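Local coordinates for protein type I modular polyketide synthase (Streptomyces albus subsp. albus, PDB 6IYT) that probably transfers an ethylmalonyl extender unit from coenzyme A toward the acyl carrier protein, as the acyltransferase domain of a module of salinomycin polyketide synthase, at residues V114-G119 with W439-A444; A231-V236 with L335-P340; A35-D40 with T448-G453. All blocks are in the same frame, centred on the assembly; numbering follows the deposited sequence.

Contact 1: residues V114-G119 with W439-A444; sequences VSSVSG and WTRGVA
The side chain of Val117 lies over the Arg441–Gly442 peptide, its CG2 3.6 Å from Gly442 C, and so covers the Schellman motif that ends helix 428-439. Gly442 turns the chain out of the helix with a positive phi (115°), a conformation that suits glycine, which has no side chain to strike the carbonyl before it. Ser115 OG lies 3.0 Å from Gly442 CA, so the loop 114-119, between strands 111-114 and 120-125, runs right against the helix end. Its anchor is Arg441 O, a carbonyl gripped by two successive amides. Val117 N reaches it at 3.1 Å, nearly in line with the carbonyl bond, whereas Ser116 N comes in at 3.0 Å from above the carbonyl plane. Val117 also touches Leu416 and Val390 of strands 416-418 and 388-393, so a small branched apolar residue suits a place between a turn and a sheet. The Arg441 chain is bent about its CB-CG and CG-CD bonds, which brings NE alongside Ser116, and its NH2 bonds to Val415 O, which helps fix the guanidinium. With chi1 at 65°, Ser116 turns its hydroxyl to the edge of that group, where Arg441 NE gives OG a straight but weak hydrogen bond of 3.4 Å.

Contact 2: residues A231-V236 with L335-P340; sequences AAQVVV and LSFVEP
Phe337 and Gln233 stack flat on one another: the amide of Gln233 and the ring differ by only 13° in tilt, and Gln233 CD sits 3.5 Å above the ring, over its centre. The contact packs the turn after helix 328-334 against the side of helix 228-245 in the acyltransferase domain. Gln233 extends fully from the helix, with CG anti to the backbone N (chi1 -168°), and its CG methylene reaches to 3.4 Å from Phe337 CZ. Glutamine suits this partly exposed place because its long apolar stem and flat end can cover a ring while its polar end probably stays near solvent. The ring is the main bump of the loop. Its chi1 of 66° holds CG between the backbone N and the carbonyl carbon and sends the rim toward helix 228-245, where Val234 N faces its edge. The other ring face is backed by Val338 CG2, 3.5 Å above the plane and displaced toward the rim. Val234 is the answering bump on the helix. Its CG2 enters the notch between ring and valine, 3.6 Å from Val338 CG2 and 3.9 Å from Phe337 CZ, while CG1 turns to Leu335 CD1 at 4.2 Å. A type I turn from Leu335 to Val338, closed by Val338 N to Leu335 O, gathers these three apolar side chains around one compact valine. The turn is tied to the start of helix 228-245 by Glu339 N bonding to Asp230 OD2. Helix 215-223 borders the contact through Ile217, which touches Val234, and helix 363-371 packs Ala363 and Trp366 against Leu335.

Contact 3: residues A35-D40 with T448-G453; sequences ALFSGD and TAVFAG
Leu36 points its CB toward the turn that carries Val450, and the two side chains meet through methyls, Leu36 CD2 lying 4.0 Å from Val450 CG2. The contact ties the chain's N-terminal segment, before strand 43-49, to the loop after helix 428-439. Leu36 swings CG anti to the backbone N (chi1 176°), which sets CG over the face of its own neighbour, the Phe37 ring, 3.6 Å above its centre. Leucine and phenylalanine therefore form one apolar unit, and a branched residue is well suited to lie against both. Val450, with chi1 at 169°, divides its methyls between them: CG2, beside the backbone N, goes to the leucine, while CG1 faces the edge of the ring, 4.2 Å from Phe37 CE2. Farther along, Ala35 CB approaches Ala452 O, and at this small residue the backbones draw near.

Between the two main chains, water stitches the segments together. Water 1 accepts from Leu36 N and donates to Ala449 O at 2.7 Å. Water 2 accepts from Phe37 N at 3.0 Å and lies within bonding distance of both Val450 O and Ala452 O, which compete with other acceptors for its protons. The amides of Leu36 and Phe37 are thereby satisfied by water, while Leu36 O bonds to Ser143 OG. The turn itself is braced by Phe451 N bonding to Thr448 O. Around it, the Phe37 ring rests on Pro428, Val431 and Leu432 of helix 428-439, Leu36 touches Phe435 of that helix, and Val450 and Phe451 pack on Pro44 of strand 43-49.

How the contacts relate
Each contact closes a different span of the chain. Contact 1 is nested inside the loop closed by contact 3, and contact 2 inside both. Contacts 1 and 3 share helix 428-439: one sits at its C-terminal end, while the other lays an N-terminal segment against its side and the chain that follows it. Contact 2 lies on the far side of the chain's centre, about 37 Å from contact 1 between centres, and packs a turn against helix 228-245. It is the most buried, and its chemistry is apolar apart from one stacked amide. Contacts 1 and 3 are only partly buried: contact 3 pairs apolar side chains with water-bridged main chains, while contact 1 relies on direct backbone bonds.

Contact 1: residues V114-G119 with W439-A444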
loop_
_atom_site.group_PDB
_atom_site.type_symbol
_atom_site.label_atom_id
_atom_site.label_comp_id
_atom_site.label_asym_id
_atom_site.label_seq_id
_atom_site.Cartn_x
_atom_site.Cartn_y
_atom_site.Cartn_z
ATOM N N VAL A 114 15.922 8.344 12.586
ATOM C CA VAL A 114 15.781 8.713 13.983
ATOM C C VAL A 114 14.315 8.583 14.372
ATOM O O VAL A 114 13.432 8.983 13.615
ATOM C CB VAL A 114 16.266 10.169 14.221
ATOM C CG1 VAL A 114 16.050 10.563 15.663
ATOM C CG2 VAL A 114 17.738 10.313 13.841
ATOM N N SER A 115 14.059 7.925 15.491
ATOM C CA SER A 115 12.694 7.660 15.933
ATOM C C SER A 115 11.952 8.970 16.183
ATOM O O SER A 115 12.511 9.909 16.804
ATOM C CB SER A 115 12.697 6.789 17.175
ATOM O OG SER A 115 11.391 6.448 17.550
ATOM N N SER A 116 10.779 9.105 15.561
ATOM C CA SER A 116 10.034 10.372 15.580
ATOM C C SER A 116 8.520 10.212 15.720
ATOM O O SER A 116 7.868 11.137 16.170
ATOM C CB SER A 116 10.332 11.196 14.341
ATOM O OG SER A 116 9.857 10.547 13.172
ATOM N N VAL A 117 7.937 9.120 15.194
ATOM C CA VAL A 117 6.456 8.942 15.286
ATOM C C VAL A 117 5.988 8.569 16.683
ATOM O O VAL A 117 6.711 7.947 17.448
ATOM C CB VAL A 117 5.927 7.889 14.303
ATOM C CG1 VAL A 117 6.306 8.262 12.896
ATOM C CG2 VAL A 117 6.430 6.504 14.670
ATOM N N SER A 118 4.774 8.977 17.036
ATOM C CA SER A 118 4.251 8.680 18.382
ATOM C C SER A 118 2.732 8.497 18.412
ATOM O O SER A 118 2.138 8.302 19.494
ATOM C CB SER A 118 4.670 9.791 19.373
ATOM O OG SER A 118 4.210 11.066 18.946
ATOM N N GLY A 119 2.122 8.424 17.232
ATOM C CA GLY A 119 0.656 8.460 17.133
ATOM C C GLY A 119 0.079 7.154 16.624
ATOM O O GLY A 119 0.726 6.098 16.695
ATOM N N TRP A 439 10.611 1.245 11.056
ATOM C CA TRP A 439 11.180 1.062 12.401
ATOM C C TRP A 439 12.213 2.148 12.711
ATOM O O TRP A 439 12.257 2.666 13.836
ATOM C CB TRP A 439 11.826 -0.315 12.522
ATOM C CG TRP A 439 12.536 -0.577 13.870
ATOM C CD1 TRP A 439 11.941 -0.816 15.102
ATOM C CD2 TRP A 439 13.933 -0.509 14.113
ATOM N NE1 TRP A 439 12.909 -1.037 16.058
ATOM C CE2 TRP A 439 14.142 -0.807 15.484
ATOM C CE3 TRP A 439 15.042 -0.284 13.305
ATOM C CZ2 TRP A 439 15.411 -0.861 16.039
ATOM C CZ3 TRP A 439 16.306 -0.343 13.871
ATOM C CH2 TRP A 439 16.475 -0.661 15.216
ATOM N N THR A 440 13.017 2.525 11.719
ATOM C CA THR A 440 14.042 3.528 11.976
ATOM C C THR A 440 13.411 4.870 12.245
ATOM O O THR A 440 14.054 5.740 12.846
ATOM C CB THR A 440 15.070 3.678 10.843
ATOM O OG1 THR A 440 14.394 4.009 9.630
ATOM C CG2 THR A 440 15.905 2.401 10.680
ATOM N N ARG A 441 12.145 5.036 11.849
ATOM C CA ARG A 441 11.389 6.269 12.154
ATOM C C ARG A 441 10.500 6.130 13.384
ATOM O O ARG A 441 9.743 7.051 13.710
ATOM C CB ARG A 441 10.525 6.696 10.963
ATOM C CG ARG A 441 11.305 7.089 9.724
ATOM C CD ARG A 441 11.604 8.576 9.657
ATOM N NE ARG A 441 10.462 9.421 10.020
ATOM C CZ ARG A 441 9.552 9.881 9.163
ATOM N NH1 ARG A 441 9.551 9.492 7.896
ATOM N NH2 ARG A 441 8.560 10.611 9.618
ATOM N N GLY A 442 10.546 4.973 14.048
ATOM C CA GLY A 442 9.965 4.853 15.397
ATOM C C GLY A 442 8.782 3.905 15.501
ATOM O O GLY A 442 8.168 3.779 16.561
ATOM N N VAL A 443 8.456 3.228 14.408
ATOM C CA VAL A 443 7.358 2.317 14.404
ATOM C C VAL A 443 7.777 1.090 15.204
ATOM O O VAL A 443 8.829 0.489 14.929
ATOM C CB VAL A 443 6.956 1.895 12.971
ATOM C CG1 VAL A 443 5.975 0.732 13.010
ATOM C CG2 VAL A 443 6.346 3.064 12.218
ATOM N N ALA A 444 6.959 0.722 16.179
ATOM C CA ALA A 444 7.167 -0.518 16.919
ATOM C C ALA A 444 7.036 -1.688 15.954
ATOM O O ALA A 444 6.002 -1.881 15.370
ATOM C CB ALA A 444 6.144 -0.642 18.035
#

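Contact 2: residues A231-V236 with L335-P340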
loop_
_atom_site.group_PDB
_atom_site.type_symbol
_atom_site.label_atom_id
_atom_site.label_comp_id
_atom_site.label_asym_id
_atom_site.label_seq_id
_atom_site.Cartn_x
_atom_site.Cartn_y
_atom_site.Cartn_z
ATOM N N ALA A 231 -16.766 -8.710 -0.054
ATOM C CA ALA A 231 -15.797 -7.759 -0.650
ATOM C C ALA A 231 -15.303 -8.286 -2.006
ATOM O O ALA A 231 -15.279 -7.563 -3.019
ATOM C CB ALA A 231 -14.613 -7.539 0.308
ATOM N N ALA A 232 -14.951 -9.549 -2.044
ATOM C CA ALA A 232 -14.524 -10.162 -3.278
ATOM C C ALA A 232 -15.573 -10.069 -4.379
ATOM O O ALA A 232 -15.270 -9.707 -5.527
ATOM C CB ALA A 232 -14.111 -11.596 -3.039
ATOM N N GLN A 233 -16.810 -10.357 -4.038
ATOM C CA GLN A 233 -17.876 -10.305 -4.987
ATOM C C GLN A 233 -18.159 -8.879 -5.480
ATOM O O GLN A 233 -18.409 -8.684 -6.675
ATOM C CB GLN A 233 -19.146 -10.945 -4.406
ATOM C CG GLN A 233 -20.221 -11.176 -5.429
ATOM C CD GLN A 233 -21.421 -11.950 -4.884
ATOM O OE1 GLN A 233 -21.438 -12.379 -3.742
ATOM N NE2 GLN A 233 -22.374 -12.214 -5.752
ATOM N N VAL A 234 -18.012 -7.880 -4.602
ATOM C CA VAL A 234 -18.156 -6.496 -5.014
ATOM C C VAL A 234 -17.112 -6.132 -6.056
ATOM O O VAL A 234 -17.441 -5.544 -7.109
ATOM C CB VAL A 234 -18.079 -5.506 -3.853
ATOM C CG1 VAL A 234 -18.052 -4.106 -4.363
ATOM C CG2 VAL A 234 -19.248 -5.675 -2.897
ATOM N N VAL A 235 -15.855 -6.434 -5.782
ATOM C CA VAL A 235 -14.805 -6.010 -6.711
ATOM C C VAL A 235 -14.883 -6.753 -8.049
ATOM O O VAL A 235 -14.712 -6.134 -9.104
ATOM C CB VAL A 235 -13.379 -6.078 -6.112
ATOM C CG1 VAL A 235 -12.922 -7.501 -5.924
ATOM C CG2 VAL A 235 -12.405 -5.335 -7.019
ATOM N N VAL A 236 -15.298 -8.015 -8.023
ATOM C CA VAL A 236 -15.454 -8.786 -9.250
ATOM C C VAL A 236 -16.607 -8.228 -10.083
ATOM O O VAL A 236 -16.444 -7.930 -11.249
ATOM C CB VAL A 236 -15.697 -10.285 -8.972
ATOM C CG1 VAL A 236 -16.118 -11.011 -10.271
ATOM C CG2 VAL A 236 -14.442 -10.931 -8.410
ATOM N N LEU A 335 -25.126 -5.290 -6.666
ATOM C CA LEU A 335 -24.478 -5.286 -5.335
ATOM C C LEU A 335 -25.462 -5.359 -4.172
ATOM O O LEU A 335 -25.074 -5.177 -3.023
ATOM C CB LEU A 335 -23.630 -4.015 -5.189
ATOM C CG LEU A 335 -22.540 -3.796 -6.266
ATOM C CD1 LEU A 335 -21.655 -2.623 -5.875
ATOM C CD2 LEU A 335 -21.693 -5.034 -6.496
ATOM N N SER A 336 -26.717 -5.697 -4.461
ATOM C CA SER A 336 -27.759 -5.723 -3.417
ATOM C C SER A 336 -27.526 -6.837 -2.375
ATOM O O SER A 336 -28.087 -6.799 -1.277
ATOM C CB SER A 336 -29.127 -5.908 -4.055
ATOM O OG SER A 336 -29.166 -7.117 -4.813
ATOM N N PHE A 337 -26.703 -7.810 -2.715
ATOM C CA PHE A 337 -26.375 -8.923 -1.785
ATOM C C PHE A 337 -25.593 -8.486 -0.550
ATOM O O PHE A 337 -25.455 -9.254 0.402
ATOM C CB PHE A 337 -25.592 -10.008 -2.523
ATOM C CG PHE A 337 -24.233 -9.561 -2.994
ATOM C CD1 PHE A 337 -23.140 -9.549 -2.119
ATOM C CD2 PHE A 337 -24.065 -9.042 -4.254
ATOM C CE1 PHE A 337 -21.896 -9.125 -2.544
ATOM C CE2 PHE A 337 -22.805 -8.588 -4.675
ATOM C CZ PHE A 337 -21.748 -8.576 -3.791
ATOM N N VAL A 338 -24.899 -7.353 -0.645
ATOM C CA VAL A 338 -23.899 -6.997 0.363
ATOM C C VAL A 338 -24.507 -6.906 1.758
ATOM O O VAL A 338 -25.588 -6.379 1.934
ATOM C CB VAL A 338 -23.203 -5.660 0.023
ATOM C CG1 VAL A 338 -22.280 -5.263 1.142
ATOM C CG2 VAL A 338 -22.417 -5.819 -1.251
ATOM N N GLU A 339 -23.813 -7.479 2.740
ATOM C CA GLU A 339 -24.234 -7.385 4.133
ATOM C C GLU A 339 -23.143 -6.746 4.982
ATOM O O GLU A 339 -22.385 -7.452 5.683
ATOM C CB GLU A 339 -24.553 -8.764 4.676
ATOM C CG GLU A 339 -25.681 -9.432 3.940
ATOM C CD GLU A 339 -27.054 -8.856 4.291
ATOM O OE1 GLU A 339 -27.135 -7.988 5.168
ATOM O OE2 GLU A 339 -28.055 -9.286 3.687
ATOM N N PRO A 340 -23.044 -5.434 4.919
ATOM C CA PRO A 340 -22.050 -4.727 5.706
ATOM C C PRO A 340 -22.327 -4.826 7.193
ATOM O O PRO A 340 -23.489 -5.004 7.604
ATOM C CB PRO A 340 -22.192 -3.277 5.238
ATOM C CG PRO A 340 -23.606 -3.167 4.760
ATOM C CD PRO A 340 -23.921 -4.512 4.171
#

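Contact 3: residues A35-D40 with T448-G453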
loop_
_atom_site.group_PDB
_atom_site.type_symbol
_atom_site.label_atom_id
_atom_site.label_comp_id
_atom_site.label_asym_id
_atom_site.label_seq_id
_atom_site.Cartn_x
_atom_site.Cartn_y
_atom_site.Cartn_z
ATOM N N ALA A 35 5.439 -18.909 8.652
ATOM C CA ALA A 35 6.562 -18.011 8.878
ATOM C C ALA A 35 6.414 -16.833 7.940
ATOM O O ALA A 35 5.950 -17.000 6.819
ATOM C CB ALA A 35 7.869 -18.731 8.591
ATOM N N LEU A 36 7.021 -15.705 8.307
ATOM C CA LEU A 36 7.120 -14.578 7.396
ATOM C C LEU A 36 7.909 -14.938 6.139
ATOM O O LEU A 36 7.477 -14.631 5.040
ATOM C CB LEU A 36 7.729 -13.338 8.095
ATOM C CG LEU A 36 7.962 -12.113 7.193
ATOM C CD1 LEU A 36 6.682 -11.655 6.520
ATOM C CD2 LEU A 36 8.557 -10.955 7.987
ATOM N N PHE A 37 9.073 -15.593 6.310
ATOM C CA PHE A 37 9.900 -16.022 5.177
ATOM C C PHE A 37 10.232 -17.516 5.264
ATOM O O PHE A 37 10.442 -18.051 6.365
ATOM C CB PHE A 37 11.192 -15.214 5.132
ATOM C CG PHE A 37 10.975 -13.738 4.985
ATOM C CD1 PHE A 37 10.334 -13.236 3.877
ATOM C CD2 PHE A 37 11.427 -12.863 5.937
ATOM C CE1 PHE A 37 10.184 -11.876 3.701
ATOM C CE2 PHE A 37 11.248 -11.494 5.785
ATOM C CZ PHE A 37 10.612 -11.008 4.671
ATOM N N SER A 38 10.327 -18.159 4.102
ATOM C CA SER A 38 10.822 -19.523 4.009
ATOM C C SER A 38 12.221 -19.552 3.388
ATOM O O SER A 38 12.701 -18.559 2.858
ATOM C CB SER A 38 9.887 -20.344 3.135
ATOM O OG SER A 38 9.744 -19.707 1.869
ATOM N N GLY A 39 12.861 -20.713 3.446
ATOM C CA GLY A 39 14.189 -20.893 2.839
ATOM C C GLY A 39 15.283 -20.061 3.499
ATOM O O GLY A 39 15.357 -19.964 4.732
ATOM N N ASP A 40 16.079 -19.388 2.666
ATOM C CA ASP A 40 17.317 -18.742 3.116
ATOM C C ASP A 40 17.406 -17.314 2.570
ATOM O O ASP A 40 18.313 -16.986 1.817
ATOM C CB ASP A 40 18.525 -19.548 2.657
ATOM C CG ASP A 40 18.701 -20.823 3.447
ATOM O OD1 ASP A 40 18.727 -20.747 4.689
ATOM O OD2 ASP A 40 18.782 -21.904 2.828
ATOM N N THR A 448 11.991 -9.895 15.820
ATOM C CA THR A 448 12.195 -11.310 16.161
ATOM C C THR A 448 11.360 -12.239 15.258
ATOM O O THR A 448 11.805 -13.333 14.898
ATOM C CB THR A 448 11.845 -11.567 17.624
ATOM O OG1 THR A 448 12.791 -10.870 18.459
ATOM C CG2 THR A 448 11.866 -13.047 17.928
ATOM N N ALA A 449 10.188 -11.780 14.854
ATOM C CA ALA A 449 9.303 -12.585 14.014
ATOM C C ALA A 449 9.885 -12.840 12.610
ATOM O O ALA A 449 9.560 -13.833 11.960
ATOM C CB ALA A 449 7.928 -11.929 13.917
ATOM N N VAL A 450 10.796 -11.981 12.159
ATOM C CA VAL A 450 11.485 -12.202 10.897
ATOM C C VAL A 450 12.272 -13.522 10.898
ATOM O O VAL A 450 12.498 -14.115 9.847
ATOM C CB VAL A 450 12.442 -11.006 10.573
ATOM C CG1 VAL A 450 13.347 -11.330 9.429
ATOM C CG2 VAL A 450 11.628 -9.770 10.278
ATOM N N PHE A 451 12.736 -13.944 12.075
ATOM C CA PHE A 451 13.607 -15.080 12.170
ATOM C C PHE A 451 12.865 -16.405 12.419
ATOM O O PHE A 451 13.505 -17.468 12.524
ATOM C CB PHE A 451 14.653 -14.852 13.257
ATOM C CG PHE A 451 15.588 -13.733 12.956
ATOM C CD1 PHE A 451 16.684 -13.931 12.113
ATOM C CD2 PHE A 451 15.290 -12.441 13.367
ATOM C CE1 PHE A 451 17.454 -12.866 11.700
ATOM C CE2 PHE A 451 16.075 -11.375 12.965
ATOM C CZ PHE A 451 17.156 -11.586 12.154
ATOM N N ALA A 452 11.540 -16.361 12.388
ATOM C CA ALA A 452 10.719 -17.582 12.568
ATOM C C ALA A 452 11.096 -18.627 11.522
ATOM O O ALA A 452 11.233 -18.308 10.328
ATOM C CB ALA A 452 9.254 -17.251 12.477
ATOM N N GLY A 453 11.454 -19.825 12.008
ATOM C CA GLY A 453 11.704 -20.970 11.144
ATOM C C GLY A 453 13.145 -21.086 10.678
ATOM O O GLY A 453 13.476 -21.979 9.895
HETATM O O HOH W 1 7.200 -15.015 11.216
HETATM O O HOH W 2 10.332 -15.978 8.963
#